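Local coordinates for protein argonaute (Aquifex aeolicus, PDB 1YVU) that uses short single-stranded DNA guides to bind complementary RNA targets and cleaves them, as a DNA-guided, divalent-metal-dependent RNA endonuclease, at residues Leu154-Arg162 against Lys600-Ser608; Lys511-Thr519 against Tyr531-Phe539. All blocks are in the same frame, centred on the assembly; numbering follows the deposited sequence.

Interaction 1 of 2, residues Leu154-Arg162 against Lys600-Ser608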
ATOM      1  N   LEU A 154      -5.340 -21.778  -3.486  1.00 23.53           N
ATOM      2  CA  LEU A 154      -4.834 -21.598  -2.130  1.00 26.98           C
ATOM      3  C   LEU A 154      -5.695 -20.633  -1.340  1.00 24.36           C
ATOM      4  O   LEU A 154      -6.119 -19.593  -1.862  1.00 30.79           O
ATOM      5  CB  LEU A 154      -3.406 -21.054  -2.158  1.00 13.76           C
ATOM      6  CG  LEU A 154      -2.422 -21.823  -3.032  1.00 17.74           C
ATOM      7  CD1 LEU A 154      -1.100 -21.125  -3.153  1.00 11.66           C
ATOM      8  CD2 LEU A 154      -2.287 -23.243  -2.480  1.00 15.82           C
ATOM      9  N   LEU A 155      -6.023 -20.987  -0.103  1.00 24.60           N
ATOM     10  CA  LEU A 155      -6.766 -20.050   0.686  1.00 19.41           C
ATOM     11  C   LEU A 155      -5.719 -19.262   1.406  1.00 22.19           C
ATOM     12  O   LEU A 155      -4.850 -19.812   2.096  1.00 19.04           O
ATOM     13  CB  LEU A 155      -7.729 -20.684   1.674  1.00 15.36           C
ATOM     14  CG  LEU A 155      -8.485 -19.667   2.552  1.00 14.60           C
ATOM     15  CD1 LEU A 155      -9.412 -18.762   1.744  1.00 20.94           C
ATOM     16  CD2 LEU A 155      -9.266 -20.408   3.582  1.00 17.57           C
ATOM     17  N   HIS A 156      -5.696 -17.994   1.026  1.00 25.24           N
ATOM     18  CA  HIS A 156      -4.828 -17.019   1.624  1.00 27.72           C
ATOM     19  C   HIS A 156      -5.681 -16.503   2.783  1.00 33.78           C
ATOM     20  O   HIS A 156      -6.764 -15.927   2.562  1.00 31.69           O
ATOM     21  CB  HIS A 156      -4.521 -15.899   0.637  1.00 21.11           C
ATOM     22  CG  HIS A 156      -3.919 -14.684   1.263  1.00 27.98           C
ATOM     23  ND1 HIS A 156      -3.384 -14.690   2.533  1.00 25.40           N
ATOM     24  CD2 HIS A 156      -3.836 -13.407   0.823  1.00 29.82           C
ATOM     25  CE1 HIS A 156      -3.009 -13.465   2.860  1.00 30.03           C
ATOM     26  NE2 HIS A 156      -3.268 -12.670   1.838  1.00 38.35           N
ATOM     27  N   LEU A 157      -5.190 -16.754   3.999  1.00 34.65           N
ATOM     28  CA  LEU A 157      -5.878 -16.331   5.206  1.00 35.85           C
ATOM     29  C   LEU A 157      -4.981 -15.575   6.176  1.00 34.24           C
ATOM     30  O   LEU A 157      -3.916 -16.052   6.570  1.00 35.39           O
ATOM     31  CB  LEU A 157      -6.526 -17.539   5.872  1.00 34.06           C
ATOM     32  CG  LEU A 157      -7.246 -17.488   7.224  1.00 32.09           C
ATOM     33  CD1 LEU A 157      -8.207 -16.337   7.370  1.00 32.55           C
ATOM     34  CD2 LEU A 157      -7.990 -18.782   7.348  1.00 37.66           C
ATOM     35  N   ASP A 158      -5.447 -14.401   6.575  1.00 37.46           N
ATOM     36  CA  ASP A 158      -4.706 -13.567   7.500  1.00 39.80           C
ATOM     37  C   ASP A 158      -5.625 -13.015   8.582  1.00 42.03           C
ATOM     38  O   ASP A 158      -6.858 -13.107   8.489  1.00 41.27           O
ATOM     39  CB  ASP A 158      -4.026 -12.409   6.745  1.00 42.06           C
ATOM     40  CG  ASP A 158      -2.662 -12.022   7.330  1.00 40.63           C
ATOM     41  OD1 ASP A 158      -2.437 -12.165   8.560  1.00 27.63           O
ATOM     42  OD2 ASP A 158      -1.814 -11.571   6.531  1.00 44.26           O
ATOM     43  N   LEU A 159      -4.978 -12.439   9.600  1.00 38.94           N
ATOM     44  CA  LEU A 159      -5.613 -11.815  10.753  1.00 39.42           C
ATOM     45  C   LEU A 159      -4.895 -10.507  11.042  1.00 37.65           C
ATOM     46  O   LEU A 159      -3.706 -10.487  11.360  1.00 32.96           O
ATOM     47  CB  LEU A 159      -5.527 -12.730  11.976  1.00 36.59           C
ATOM     48  CG  LEU A 159      -6.235 -12.184  13.207  1.00 35.99           C
ATOM     49  CD1 LEU A 159      -7.728 -12.389  13.092  1.00 43.29           C
ATOM     50  CD2 LEU A 159      -5.714 -12.885  14.406  1.00 39.89           C
ATOM     51  N   LYS A 160      -5.603  -9.406  10.861  1.00 36.96           N
ATOM     52  CA  LYS A 160      -5.018  -8.104  11.130  1.00 49.02           C
ATOM     53  C   LYS A 160      -5.852  -7.397  12.200  1.00 44.35           C
ATOM     54  O   LYS A 160      -6.907  -7.901  12.574  1.00 44.89           O
ATOM     55  CB  LYS A 160      -4.890  -7.321   9.813  1.00 55.52           C
ATOM     56  CG  LYS A 160      -3.837  -7.956   8.870  1.00 70.15           C
ATOM     57  CD  LYS A 160      -3.765  -7.379   7.455  1.00 76.90           C
ATOM     58  CE  LYS A 160      -2.727  -8.164   6.632  1.00 78.87           C
ATOM     59  NZ  LYS A 160      -2.517  -7.650   5.254  1.00 69.28           N
ATOM     60  N   PHE A 161      -5.327  -6.319  12.786  1.00 43.01           N
ATOM     61  CA  PHE A 161      -6.049  -5.564  13.824  1.00 42.49           C
ATOM     62  C   PHE A 161      -6.365  -4.147  13.418  1.00 41.60           C
ATOM     63  O   PHE A 161      -5.477  -3.323  13.235  1.00 39.58           O
ATOM     64  CB  PHE A 161      -5.302  -5.554  15.162  1.00 43.89           C
ATOM     65  CG  PHE A 161      -5.280  -6.883  15.853  1.00 51.22           C
ATOM     66  CD1 PHE A 161      -4.193  -7.758  15.677  1.00 52.31           C
ATOM     67  CD2 PHE A 161      -6.373  -7.303  16.637  1.00 54.22           C
ATOM     68  CE1 PHE A 161      -4.197  -9.044  16.264  1.00 54.15           C
ATOM     69  CE2 PHE A 161      -6.385  -8.591  17.232  1.00 47.97           C
ATOM     70  CZ  PHE A 161      -5.294  -9.464  17.040  1.00 51.26           C
ATOM     71  N   ARG A 162      -7.656  -3.882  13.299  1.00 39.59           N
ATOM     72  CA  ARG A 162      -8.186  -2.588  12.906  1.00 41.98           C
ATOM     73  C   ARG A 162      -8.280  -1.737  14.159  1.00 42.28           C
ATOM     74  O   ARG A 162      -8.948  -2.121  15.119  1.00 37.50           O
ATOM     75  CB  ARG A 162      -9.577  -2.783  12.263  1.00 46.77           C
ATOM     76  CG  ARG A 162     -10.132  -1.578  11.547  1.00 54.01           C
ATOM     77  CD  ARG A 162      -9.299  -1.221  10.340  1.00 71.06           C
ATOM     78  NE  ARG A 162      -9.719  -1.889   9.107  1.00 75.99           N
ATOM     79  CZ  ARG A 162      -9.050  -1.838   7.952  1.00 76.95           C
ATOM     80  NH1 ARG A 162      -7.905  -1.157   7.850  1.00 73.68           N
ATOM     81  NH2 ARG A 162      -9.557  -2.432   6.873  1.00 78.42           N
ATOM     82  N   LYS A 600       2.474  -3.957  -2.317  1.00 28.08           N
ATOM     83  CA  LYS A 600       3.072  -3.995  -0.983  1.00 25.21           C
ATOM     84  C   LYS A 600       2.120  -4.326   0.150  1.00 27.51           C
ATOM     85  O   LYS A 600       2.533  -4.914   1.156  1.00 27.68           O
ATOM     86  CB  LYS A 600       3.838  -2.704  -0.675  1.00 27.74           C
ATOM     87  CG  LYS A 600       3.195  -1.403  -1.075  1.00 25.19           C
ATOM     88  CD  LYS A 600       3.608  -0.958  -2.462  1.00 31.33           C
ATOM     89  CE  LYS A 600       2.748   0.230  -2.884  1.00 31.10           C
ATOM     90  NZ  LYS A 600       2.963   1.460  -2.041  1.00 31.93           N
ATOM     91  N   ARG A 601       0.842  -4.007  -0.059  1.00 29.41           N
ATOM     92  CA  ARG A 601      -0.213  -4.239   0.931  1.00 31.30           C
ATOM     93  C   ARG A 601      -1.013  -5.564   0.802  1.00 28.92           C
ATOM     94  O   ARG A 601      -1.311  -6.013  -0.298  1.00 23.82           O
ATOM     95  CB  ARG A 601      -1.174  -3.038   0.925  1.00 33.58           C
ATOM     96  CG  ARG A 601      -0.975  -2.022   2.066  1.00 43.04           C
ATOM     97  CD  ARG A 601      -1.696  -0.687   1.797  1.00 47.69           C
ATOM     98  NE  ARG A 601      -0.976   0.124   0.805  1.00 54.45           N
ATOM     99  CZ  ARG A 601      -1.322   1.347   0.389  1.00 52.82           C
ATOM    100  NH1 ARG A 601      -2.404   1.953   0.861  1.00 56.26           N
ATOM    101  NH2 ARG A 601      -0.556   1.983  -0.491  1.00 52.74           N
ATOM    102  N   ASN A 602      -1.322  -6.164   1.957  1.00 26.60           N
ATOM    103  CA  ASN A 602      -2.123  -7.389   2.148  1.00 24.61           C
ATOM    104  C   ASN A 602      -1.705  -8.712   1.474  1.00 24.46           C
ATOM    105  O   ASN A 602      -2.533  -9.566   1.085  1.00 26.40           O
ATOM    106  CB  ASN A 602      -3.614  -7.085   1.915  1.00 29.59           C
ATOM    107  CG  ASN A 602      -4.076  -5.820   2.631  1.00 27.09           C
ATOM    108  OD1 ASN A 602      -3.675  -5.544   3.760  1.00 28.17           O
ATOM    109  ND2 ASN A 602      -4.890  -5.028   1.954  1.00 29.33           N
ATOM    110  N   ASN A 603      -0.398  -8.921   1.467  1.00 26.08           N
ATOM    111  CA  ASN A 603       0.220 -10.083   0.859  1.00 21.11           C
ATOM    112  C   ASN A 603       0.410 -11.240   1.837  1.00 17.60           C
ATOM    113  O   ASN A 603       0.230 -11.065   3.051  1.00 21.89           O
ATOM    114  CB  ASN A 603       1.575  -9.645   0.294  1.00 16.23           C
ATOM    115  CG  ASN A 603       1.436  -8.643  -0.817  1.00 16.30           C
ATOM    116  OD1 ASN A 603       0.599  -8.781  -1.720  1.00  2.31           O
ATOM    117  ND2 ASN A 603       2.255  -7.607  -0.751  1.00 15.21           N
ATOM    118  N   PRO A 604       0.657 -12.466   1.316  1.00 19.83           N
ATOM    119  CA  PRO A 604       0.871 -13.611   2.206  1.00 23.35           C
ATOM    120  C   PRO A 604       2.238 -13.451   2.851  1.00 23.57           C
ATOM    121  O   PRO A 604       3.223 -13.169   2.160  1.00 26.86           O
ATOM    122  CB  PRO A 604       0.850 -14.787   1.246  1.00 24.68           C
ATOM    123  CG  PRO A 604      -0.086 -14.351   0.198  1.00 19.84           C
ATOM    124  CD  PRO A 604       0.362 -12.948  -0.048  1.00 17.73           C
ATOM    125  N   ARG A 605       2.264 -13.555   4.178  1.00 22.72           N
ATOM    126  CA  ARG A 605       3.486 -13.398   4.952  1.00 23.83           C
ATOM    127  C   ARG A 605       4.371 -14.642   4.950  1.00 18.59           C
ATOM    128  O   ARG A 605       3.985 -15.658   4.378  1.00 16.93           O
ATOM    129  CB  ARG A 605       3.144 -12.915   6.367  1.00 27.27           C
ATOM    130  CG  ARG A 605       2.598 -11.459   6.431  1.00 32.31           C
ATOM    131  CD  ARG A 605       2.816 -10.800   7.812  1.00 34.38           C
ATOM    132  NE  ARG A 605       1.686  -9.979   8.245  1.00 38.86           N
ATOM    133  CZ  ARG A 605       0.559 -10.462   8.777  1.00 38.53           C
ATOM    134  NH1 ARG A 605       0.419 -11.771   8.957  1.00 40.19           N
ATOM    135  NH2 ARG A 605      -0.447  -9.650   9.085  1.00 32.99           N
ATOM    136  N   PHE A 606       5.616 -14.477   5.412  1.00 20.75           N
ATOM    137  CA  PHE A 606       6.597 -15.566   5.528  1.00 25.50           C
ATOM    138  C   PHE A 606       6.867 -15.772   7.016  1.00 31.13           C
ATOM    139  O   PHE A 606       7.178 -14.814   7.754  1.00 37.92           O
ATOM    140  CB  PHE A 606       7.929 -15.229   4.875  1.00 23.83           C
ATOM    141  CG  PHE A 606       7.917 -15.283   3.367  1.00 18.36           C
ATOM    142  CD1 PHE A 606       8.035 -14.105   2.622  1.00 24.25           C
ATOM    143  CD2 PHE A 606       7.894 -16.508   2.669  1.00 18.83           C
ATOM    144  CE1 PHE A 606       8.133 -14.140   1.204  1.00 10.79           C
ATOM    145  CE2 PHE A 606       7.995 -16.538   1.231  1.00 10.65           C
ATOM    146  CZ  PHE A 606       8.116 -15.357   0.520  1.00  2.00           C
ATOM    147  N   PHE A 607       6.731 -17.020   7.457  1.00 29.40           N
ATOM    148  CA  PHE A 607       6.950 -17.381   8.847  1.00 27.81           C
ATOM    149  C   PHE A 607       8.084 -18.391   8.860  1.00 34.75           C
ATOM    150  O   PHE A 607       8.007 -19.422   8.191  1.00 29.19           O
ATOM    151  CB  PHE A 607       5.687 -18.001   9.473  1.00 28.64           C
ATOM    152  CG  PHE A 607       4.421 -17.194   9.260  1.00 27.01           C
ATOM    153  CD1 PHE A 607       3.468 -17.593   8.300  1.00 26.88           C
ATOM    154  CD2 PHE A 607       4.177 -16.025  10.008  1.00 22.65           C
ATOM    155  CE1 PHE A 607       2.269 -16.828   8.089  1.00 22.16           C
ATOM    156  CE2 PHE A 607       2.988 -15.244   9.812  1.00 19.63           C
ATOM    157  CZ  PHE A 607       2.036 -15.640   8.860  1.00 16.88           C
ATOM    158  N   SER A 608       9.167 -18.024   9.542  1.00 39.02           N
ATOM    159  CA  SER A 608      10.366 -18.842   9.718  1.00 46.11           C
ATOM    160  C   SER A 608      11.317 -18.099  10.630  1.00 48.30           C
ATOM    161  O   SER A 608      11.202 -16.877  10.794  1.00 47.07           O
ATOM    162  CB  SER A 608      11.062 -19.123   8.402  1.00 47.51           C
ATOM    163  OG  SER A 608      11.142 -17.937   7.657  1.00 50.46           O
TER
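The linker L1–PIWI domain interface is made here by H156, D158 and K160, three alternate residues of strand 153-165, which point from one face of the strand at N602, P604 and R605 in the loop after PIWI strand 592-599. The loop crosses the strand steeply, the two chain directions lying 104° apart, and every hydrogen bond across the contact involves a side chain of the strand. H156 is used twice. With CG anti to the backbone N (chi1 165°), the H156 imidazole reaches the loop, and H156 NE2 donates to N602 O at 3.3 Å with the acceptor close to the ring plane, although NE2 itself stands above the plane of that carbonyl. P604 lies over one face of the same ring, with CG 3.8 Å from the H156 ring centroid and almost on the normal, a CH-pi contact. L9 of strand 9-14 touches both H156 and P604.

D158 and R605 form a buried salt bridge, OD1 to NH1 2.9 Å, but the carboxylate and guanidinium planes stand 83° apart, and the hydrogen bonds from NH1 and NH2 to OD1 are both weak. D158 OD2 lies over the guanidinium face, offset toward its rim, while OD1 also accepts from L159 N at 2.8 Å. Further along, the extended K160 chain runs past R605, CE to NH2 3.7 Å, and its NZ donates a hydrogen bond to N602 OD1 at 2.8 Å. N602 is thus gripped at two oxygens, the backbone O by H156 and the side-chain OD1 by K160.

R605 NH2 has two cationic neighbours, K160 NZ at 4.8 Å and R283, so D158 probably offsets part of a local excess of positive charge, with the amide oxygen of N602 giving the lysine a neutral acceptor.

Interaction 2 of 2, residues Lys511-Thr519 against Tyr531-Phe539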
ATOM      1  N   LYS A 511     -15.695  11.853 -11.681  1.00 99.63           N
ATOM      2  CA  LYS A 511     -14.558  12.005 -12.604  1.00 95.75           C
ATOM      3  C   LYS A 511     -13.380  12.831 -12.042  1.00 95.70           C
ATOM      4  O   LYS A 511     -13.578  13.835 -11.340  1.00 94.15           O
ATOM      5  CB  LYS A 511     -15.032  12.472 -13.999  1.00102.61           C
ATOM      6  CG  LYS A 511     -15.538  11.298 -14.882  1.00103.87           C
ATOM      7  CD  LYS A 511     -16.918  11.549 -15.527  1.00105.79           C
ATOM      8  CE  LYS A 511     -17.539  10.254 -16.102  1.00105.34           C
ATOM      9  NZ  LYS A 511     -18.902  10.480 -16.684  1.00 99.16           N
ATOM     10  N   THR A 512     -12.162  12.337 -12.313  1.00 92.64           N
ATOM     11  CA  THR A 512     -10.882  12.892 -11.838  1.00 86.35           C
ATOM     12  C   THR A 512     -10.595  14.382 -12.028  1.00 81.33           C
ATOM     13  O   THR A 512     -10.503  14.894 -13.157  1.00 81.83           O
ATOM     14  CB  THR A 512      -9.652  12.101 -12.396  1.00 86.84           C
ATOM     15  OG1 THR A 512      -9.896  10.688 -12.360  1.00 85.72           O
ATOM     16  CG2 THR A 512      -8.418  12.388 -11.564  1.00 83.12           C
ATOM     17  N   VAL A 513     -10.324  15.011 -10.884  1.00 79.20           N
ATOM     18  CA  VAL A 513     -10.004  16.425 -10.760  1.00 71.59           C
ATOM     19  C   VAL A 513      -8.481  16.650 -10.892  1.00 71.35           C
ATOM     20  O   VAL A 513      -7.991  16.999 -11.971  1.00 64.93           O
ATOM     21  CB  VAL A 513     -10.559  16.953  -9.407  1.00 78.46           C
ATOM     22  CG1 VAL A 513     -10.158  18.420  -9.147  1.00 82.29           C
ATOM     23  CG2 VAL A 513     -12.067  16.818  -9.410  1.00 77.69           C
ATOM     24  N   ASN A 514      -7.751  16.455  -9.795  1.00 60.35           N
ATOM     25  CA  ASN A 514      -6.305  16.624  -9.792  1.00 53.70           C
ATOM     26  C   ASN A 514      -5.616  15.250  -9.790  1.00 47.30           C
ATOM     27  O   ASN A 514      -6.183  14.252  -9.313  1.00 41.44           O
ATOM     28  CB  ASN A 514      -5.876  17.489  -8.594  1.00 50.15           C
ATOM     29  CG  ASN A 514      -4.418  17.981  -8.696  1.00 50.91           C
ATOM     30  OD1 ASN A 514      -3.780  17.930  -9.762  1.00 38.31           O
ATOM     31  ND2 ASN A 514      -3.893  18.472  -7.572  1.00 52.99           N
ATOM     32  N   ALA A 515      -4.419  15.233 -10.387  1.00 44.72           N
ATOM     33  CA  ALA A 515      -3.554  14.052 -10.523  1.00 39.58           C
ATOM     34  C   ALA A 515      -2.087  14.445 -10.618  1.00 33.56           C
ATOM     35  O   ALA A 515      -1.737  15.445 -11.231  1.00 33.83           O
ATOM     36  CB  ALA A 515      -3.927  13.235 -11.765  1.00 41.20           C
ATOM     37  N   VAL A 516      -1.242  13.637  -9.995  1.00 31.51           N
ATOM     38  CA  VAL A 516       0.201  13.831  -9.991  1.00 26.71           C
ATOM     39  C   VAL A 516       0.838  12.497 -10.408  1.00 29.29           C
ATOM     40  O   VAL A 516       0.444  11.427  -9.902  1.00 21.48           O
ATOM     41  CB  VAL A 516       0.727  14.222  -8.558  1.00 30.42           C
ATOM     42  CG1 VAL A 516       2.243  14.342  -8.557  1.00 20.41           C
ATOM     43  CG2 VAL A 516       0.114  15.546  -8.079  1.00 25.08           C
ATOM     44  N   ALA A 517       1.831  12.576 -11.305  1.00 17.72           N
ATOM     45  CA  ALA A 517       2.583  11.407 -11.787  1.00 18.86           C
ATOM     46  C   ALA A 517       4.044  11.550 -11.432  1.00 24.55           C
ATOM     47  O   ALA A 517       4.652  12.596 -11.706  1.00 24.32           O
ATOM     48  CB  ALA A 517       2.467  11.255 -13.306  1.00 13.76           C
ATOM     49  N   PHE A 518       4.609  10.508 -10.825  1.00 17.93           N
ATOM     50  CA  PHE A 518       6.027  10.525 -10.505  1.00 18.72           C
ATOM     51  C   PHE A 518       6.798   9.345 -11.113  1.00 22.38           C
ATOM     52  O   PHE A 518       6.790   8.221 -10.583  1.00 19.78           O
ATOM     53  CB  PHE A 518       6.272  10.643  -8.996  1.00 20.65           C
ATOM     54  CG  PHE A 518       7.736  10.854  -8.615  1.00 23.08           C
ATOM     55  CD1 PHE A 518       8.555  11.764  -9.327  1.00 18.68           C
ATOM     56  CD2 PHE A 518       8.300  10.142  -7.537  1.00 29.42           C
ATOM     57  CE1 PHE A 518       9.894  11.971  -8.991  1.00 17.79           C
ATOM     58  CE2 PHE A 518       9.656  10.346  -7.185  1.00 26.69           C
ATOM     59  CZ  PHE A 518      10.448  11.274  -7.932  1.00 24.29           C
ATOM     60  N   THR A 519       7.562   9.675 -12.154  1.00 17.72           N
ATOM     61  CA  THR A 519       8.385   8.721 -12.907  1.00 17.82           C
ATOM     62  C   THR A 519       9.866   8.819 -12.541  1.00 15.96           C
ATOM     63  O   THR A 519      10.391   9.912 -12.248  1.00 15.06           O
ATOM     64  CB  THR A 519       8.151   8.897 -14.435  1.00 15.01           C
ATOM     65  OG1 THR A 519       6.747   8.731 -14.701  1.00 11.46           O
ATOM     66  CG2 THR A 519       8.937   7.876 -15.267  1.00 13.10           C
ATOM     67  N   TYR A 531      14.207  11.837 -13.232  1.00 21.92           N
ATOM     68  CA  TYR A 531      12.881  11.658 -12.631  1.00 18.83           C
ATOM     69  C   TYR A 531      11.985  12.689 -13.283  1.00 23.28           C
ATOM     70  O   TYR A 531      12.473  13.692 -13.822  1.00 19.26           O
ATOM     71  CB  TYR A 531      12.825  11.802 -11.086  1.00 19.68           C
ATOM     72  CG  TYR A 531      13.201  13.139 -10.435  1.00 23.95           C
ATOM     73  CD1 TYR A 531      12.349  14.278 -10.487  1.00 24.18           C
ATOM     74  CD2 TYR A 531      14.400  13.257  -9.715  1.00 25.59           C
ATOM     75  CE1 TYR A 531      12.698  15.511  -9.835  1.00 28.93           C
ATOM     76  CE2 TYR A 531      14.754  14.474  -9.056  1.00 34.08           C
ATOM     77  CZ  TYR A 531      13.907  15.593  -9.118  1.00 30.40           C
ATOM     78  OH  TYR A 531      14.283  16.738  -8.448  1.00 26.09           O
ATOM     79  N   TYR A 532      10.681  12.482 -13.183  1.00 22.23           N
ATOM     80  CA  TYR A 532       9.735  13.435 -13.739  1.00 22.77           C
ATOM     81  C   TYR A 532       8.483  13.473 -12.881  1.00 15.83           C
ATOM     82  O   TYR A 532       7.737  12.493 -12.746  1.00 16.13           O
ATOM     83  CB  TYR A 532       9.428  13.146 -15.212  1.00 20.44           C
ATOM     84  CG  TYR A 532       8.729  14.269 -15.952  1.00 17.49           C
ATOM     85  CD1 TYR A 532       9.338  15.548 -16.125  1.00 16.97           C
ATOM     86  CD2 TYR A 532       7.446  14.063 -16.496  1.00 17.95           C
ATOM     87  CE1 TYR A 532       8.659  16.601 -16.832  1.00 13.86           C
ATOM     88  CE2 TYR A 532       6.768  15.099 -17.197  1.00 14.07           C
ATOM     89  CZ  TYR A 532       7.369  16.357 -17.358  1.00 14.51           C
ATOM     90  OH  TYR A 532       6.641  17.340 -18.007  1.00 14.57           O
ATOM     91  N   LEU A 533       8.289  14.635 -12.286  1.00 16.66           N
ATOM     92  CA  LEU A 533       7.173  14.873 -11.409  1.00 21.52           C
ATOM     93  C   LEU A 533       6.287  15.950 -12.018  1.00 21.87           C
ATOM     94  O   LEU A 533       6.743  17.071 -12.210  1.00 24.07           O
ATOM     95  CB  LEU A 533       7.738  15.293 -10.062  1.00 18.47           C
ATOM     96  CG  LEU A 533       6.869  15.570  -8.845  1.00 20.97           C
ATOM     97  CD1 LEU A 533       5.890  14.447  -8.594  1.00 26.66           C
ATOM     98  CD2 LEU A 533       7.783  15.760  -7.635  1.00 30.22           C
ATOM     99  N   THR A 534       5.050  15.592 -12.372  1.00 22.67           N
ATOM    100  CA  THR A 534       4.121  16.541 -12.970  1.00 23.51           C
ATOM    101  C   THR A 534       2.760  16.385 -12.359  1.00 29.02           C
ATOM    102  O   THR A 534       2.321  15.265 -12.078  1.00 27.85           O
ATOM    103  CB  THR A 534       3.869  16.264 -14.465  1.00 21.20           C
ATOM    104  OG1 THR A 534       5.060  15.802 -15.080  1.00 21.83           O
ATOM    105  CG2 THR A 534       3.400  17.516 -15.214  1.00 26.26           C
ATOM    106  N   SER A 535       2.087  17.526 -12.207  1.00 35.07           N
ATOM    107  CA  SER A 535       0.709  17.576 -11.732  1.00 37.26           C
ATOM    108  C   SER A 535      -0.052  17.718 -13.047  1.00 36.97           C
ATOM    109  O   SER A 535       0.409  18.396 -13.966  1.00 40.22           O
ATOM    110  CB  SER A 535       0.470  18.800 -10.858  1.00 37.01           C
ATOM    111  OG  SER A 535      -0.630  18.620  -9.974  1.00 38.76           O
ATOM    112  N   TYR A 536      -1.174  17.018 -13.165  1.00 40.22           N
ATOM    113  CA  TYR A 536      -1.968  17.041 -14.380  1.00 42.57           C
ATOM    114  C   TYR A 536      -3.388  17.562 -14.146  1.00 51.37           C
ATOM    115  O   TYR A 536      -3.957  17.299 -13.070  1.00 50.25           O
ATOM    116  CB  TYR A 536      -2.013  15.625 -14.975  1.00 38.35           C
ATOM    117  CG  TYR A 536      -0.751  15.167 -15.669  1.00 30.13           C
ATOM    118  CD1 TYR A 536       0.117  14.244 -15.056  1.00 25.06           C
ATOM    119  CD2 TYR A 536      -0.414  15.664 -16.949  1.00 25.99           C
ATOM    120  CE1 TYR A 536       1.290  13.831 -15.700  1.00 29.48           C
ATOM    121  CE2 TYR A 536       0.756  15.265 -17.609  1.00 22.45           C
ATOM    122  CZ  TYR A 536       1.598  14.352 -16.986  1.00 38.65           C
ATOM    123  OH  TYR A 536       2.703  13.932 -17.673  1.00 39.41           O
ATOM    124  N   PRO A 537      -3.972  18.310 -15.132  1.00 60.25           N
ATOM    125  CA  PRO A 537      -5.350  18.895 -15.061  1.00 66.27           C
ATOM    126  C   PRO A 537      -6.500  17.862 -15.103  1.00 68.71           C
ATOM    127  O   PRO A 537      -6.278  16.654 -15.018  1.00 70.59           O
ATOM    128  CB  PRO A 537      -5.397  19.805 -16.303  1.00 68.49           C
ATOM    129  CG  PRO A 537      -3.991  20.150 -16.555  1.00 65.35           C
ATOM    130  CD  PRO A 537      -3.276  18.849 -16.321  1.00 60.89           C
ATOM    131  N   ALA A 538      -7.732  18.357 -15.285  1.00 76.51           N
ATOM    132  CA  ALA A 538      -8.912  17.486 -15.335  1.00 76.15           C
ATOM    133  C   ALA A 538      -9.481  17.119 -16.705  1.00 79.69           C
ATOM    134  O   ALA A 538     -10.190  17.920 -17.326  1.00 80.78           O
ATOM    135  CB  ALA A 538     -10.029  18.060 -14.427  1.00 74.38           C
ATOM    136  N   PHE A 539      -9.091  15.943 -17.210  1.00 79.57           N
ATOM    137  CA  PHE A 539      -9.601  15.389 -18.474  1.00 83.30           C
ATOM    138  C   PHE A 539      -9.692  13.873 -18.364  1.00 84.37           C
ATOM    139  O   PHE A 539      -8.846  13.259 -17.726  1.00 89.42           O
ATOM    140  CB  PHE A 539      -8.836  15.804 -19.750  1.00 81.16           C
ATOM    141  CG  PHE A 539      -7.396  16.226 -19.555  1.00 81.43           C
ATOM    142  CD1 PHE A 539      -6.456  15.458 -18.838  1.00 82.53           C
ATOM    143  CD2 PHE A 539      -6.943  17.389 -20.198  1.00 82.81           C
ATOM    144  CE1 PHE A 539      -5.082  15.812 -18.759  1.00 80.80           C
ATOM    145  CE2 PHE A 539      -5.562  17.790 -20.146  1.00 89.35           C
ATOM    146  CZ  PHE A 539      -4.631  16.979 -19.411  1.00 80.14           C
TER
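A515-T519 and Y532-Y536 pair in antiparallel register, the strand directions 161° apart, in a beta hairpin of the RNase H-fold PIWI domain. Backbone bonds are reciprocal at A517/T534 and T519/Y532; at A515/Y536, Y536 N to A515 O is 2.6 Å, but the return bond is weak.

V516, F518, L533 and S535 share one face of the hairpin, where helix 682-690 packs on V516 and F518. L533 CD1 reaches V516 CG1 at 3.6 Å, while its CB meets F518 CD1 at 3.7 Å. With CG anti to the backbone N (chi1 -172°), the F518 ring extends toward Y531 and presents its edge to the tyrosine face in an offset edge-to-face pair, centroids 5.8 Å apart and planes at 65°. F518 CE1 also meets Y531 CB at 3.6 Å. W705 makes another edge-to-face contact with F518. An alanine at F518 would remove the ring, and is likely to open a gap between L533 and helix 682-690 and leave the Y531 ring without its edge-on partner.

On the other face, A517 CB meets the edge of the Y536 ring, 3.7 Å from CE1, and helix 542-557 packs against Y536. Toward the open end of the hairpin, S535 OG gives N514 OD1 a weak hydrogen bond of 3.2 Å.

Both contacts involve the PIWI domain: interaction 1 joins it to linker L1 of the PAZ lobe, whereas interaction 2 lies wholly within its RNase H fold. Their centres are 32 Å apart and their nearest atoms about 12 Å, without touching. The bound calcium, held by D502 and D683, is about 13 Å from the N602 side chain and about 10 Å from that of V516. The F518 side chain is about 6 Å from that of D502, with which F518 also shares a backbone hydrogen bond. D571, probably catalytic, is about 8 Å from F518 and about 11 Å from N603, side chain to side chain.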